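Haloacid dehalogenase-like hydrolase (Salmonella enterica subsp. enterica serovar Typhi, PDB 4EZE) probably catalyses the magnesium-dependent hydrolysis of O-phosphoserine to serine and phosphate, the last step of serine biosynthesis. Local coordinates at residues Met115-Phe119 / Ala267-Gly271. Numbering follows the deposited sequence.
Sequences MDSTF and ACGDG. With NA (sodium ion), chain D.
Asp-116 and Asp-270 meet through a shared sodium ion. Asp-116 contributes its backbone, with O 2.4 Å from the metal, while Asp-270 contributes its carboxylate, with OD1 also 2.4 Å from the ion. OD2 of Asp-270 stays 3.6 Å from the sodium, so the carboxylate binds through one oxygen. Two waters and Asp-114, the predicted nucleophile, complete the modelled coordination. The two protein oxygens lie close together because the cation draws both in.

Hydrogen bonding adds one weak link on the same oxygen: Thr-118 OG1 donates to Asp-270 OD1 at 3.0 Å, so OD1 binds the metal and also takes this weak bond. The threonine hydroxyl sits beside its own backbone N (chi1 -61°), which turns it to the strand end and sends CG2 back along the strand toward Cys-268. The side chain of Asp-116, the predicted proton donor, faces elsewhere: its OD1 accepts from the backbone N of Gly-124, while its backbone O binds the metal. Ser-117 OG hydrogen-bonds Glu-123 OE2.

Van der Waals contacts surround this polar centre. Thr-118 CG2 rests 3.7 Å from the carbonyl O of Cys-268 and touches that residue's CB, and OG1 of Thr-118 comes 3.5 Å from CA of Gly-269. On the carboxylate's other oxygen, Ser-117 CB approaches Asp-270 OD2 to 3.6 Å; Lys-290 makes a long, weak ion pair with this same OD2.

The strand 265-269 runs parallel to 110-113 in the central sheet, and both carry their metal ligands just past their C-terminal ends. This is the cation site of the Rossmann-like HAD fold, where the DxD motif (motif I) of Asp-114 and Asp-116 faces the acidic motif IV, here Asp-270; sodium here probably occupies the place of the magnesium cofactor.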
loop_
_atom_site.group_PDB
_atom_site.type_symbol
_atom_site.label_atom_id
_atom_site.label_comp_id
_atom_site.label_asym_id
_atom_site.label_seq_id
_atom_site.Cartn_x
_atom_site.Cartn_y
_atom_site.Cartn_z
ATOM N N MET A 115 -3.010 -0.912 6.720
ATOM C CA MET A 115 -2.265 -1.786 7.632
ATOM C C MET A 115 -2.248 -3.233 7.138
ATOM O O MET A 115 -1.221 -3.719 6.651
ATOM C CB MET A 115 -2.810 -1.704 9.068
ATOM C CG MET A 115 -2.264 -2.791 10.002
ATOM S SD MET A 115 -2.549 -2.366 11.748
ATOM C CE MET A 115 -4.346 -2.371 11.844
ATOM N N ASP A 116 -3.382 -3.923 7.246
ATOM C CA ASP A 116 -3.397 -5.351 6.954
ATOM C C ASP A 116 -3.033 -5.669 5.502
ATOM O O ASP A 116 -3.565 -5.072 4.583
ATOM C CB ASP A 116 -4.758 -5.959 7.286
ATOM C CG ASP A 116 -5.068 -5.940 8.773
ATOM O OD1 ASP A 116 -4.126 -5.995 9.594
ATOM O OD2 ASP A 116 -6.265 -5.859 9.115
ATOM N N SER A 117 -2.147 -6.640 5.315
ATOM C CA SER A 117 -1.756 -7.097 3.988
ATOM C C SER A 117 -1.129 -5.971 3.157
ATOM O O SER A 117 -0.933 -6.103 1.955
ATOM C CB SER A 117 -2.943 -7.758 3.269
ATOM O OG SER A 117 -3.365 -8.917 3.974
ATOM N N THR A 118 -0.819 -4.861 3.810
ATOM C CA THR A 118 -0.055 -3.809 3.172
ATOM C C THR A 118 1.192 -3.496 3.996
ATOM O O THR A 118 2.286 -3.981 3.684
ATOM C CB THR A 118 -0.906 -2.557 2.914
ATOM O OG1 THR A 118 -1.988 -2.901 2.045
ATOM C CG2 THR A 118 -0.057 -1.473 2.230
ATOM N N PHE A 119 1.038 -2.714 5.058
ATOM C CA PHE A 119 2.171 -2.421 5.933
ATOM C C PHE A 119 2.674 -3.697 6.610
ATOM O O PHE A 119 3.871 -3.885 6.777
ATOM C CB PHE A 119 1.770 -1.400 6.971
ATOM C CG PHE A 119 2.927 -0.756 7.665
ATOM C CD1 PHE A 119 3.527 0.393 7.135
ATOM C CD2 PHE A 119 3.399 -1.266 8.875
ATOM C CE1 PHE A 119 4.596 1.000 7.789
ATOM C CE2 PHE A 119 4.462 -0.661 9.539
ATOM C CZ PHE A 119 5.067 0.471 8.996
ATOM N N ALA A 267 -0.408 7.118 -1.401
ATOM C CA ALA A 267 -1.142 6.132 -0.587
ATOM C C ALA A 267 -0.928 4.737 -1.167
ATOM O O ALA A 267 -0.904 4.577 -2.383
ATOM C CB ALA A 267 -2.623 6.453 -0.575
ATOM N N CYS A 268 -0.766 3.738 -0.304
ATOM C CA CYS A 268 -0.493 2.353 -0.729
ATOM C C CYS A 268 -1.524 1.430 -0.091
ATOM O O CYS A 268 -1.837 1.578 1.083
ATOM C CB CYS A 268 0.860 1.889 -0.200
ATOM S SG CYS A 268 2.259 2.957 -0.584
ATOM N N GLY A 269 -2.039 0.464 -0.841
ATOM C CA GLY A 269 -3.034 -0.464 -0.298
ATOM C C GLY A 269 -3.156 -1.682 -1.192
ATOM O O GLY A 269 -2.644 -1.687 -2.312
ATOM N N ASP A 270 -3.844 -2.702 -0.693
ATOM C CA ASP A 270 -4.028 -3.952 -1.406
ATOM C C ASP A 270 -5.503 -4.267 -1.732
ATOM O O ASP A 270 -5.774 -5.026 -2.673
ATOM C CB ASP A 270 -3.556 -5.096 -0.531
ATOM C CG ASP A 270 -4.450 -5.278 0.679
ATOM O OD1 ASP A 270 -4.507 -4.344 1.512
ATOM O OD2 ASP A 270 -5.117 -6.328 0.772
ATOM N N GLY A 271 -6.444 -3.725 -0.955
ATOM C CA GLY A 271 -7.865 -4.187 -1.000
ATOM C C GLY A 271 -8.905 -3.182 -1.460
ATOM O O GLY A 271 -8.659 -1.968 -1.477
HETATM NA NA NA D . -5.586 -4.141 3.593
HETATM O O HOH W 1 -7.501 -4.044 2.695
HETATM O O HOH W 2 -6.743 -6.361 3.910
#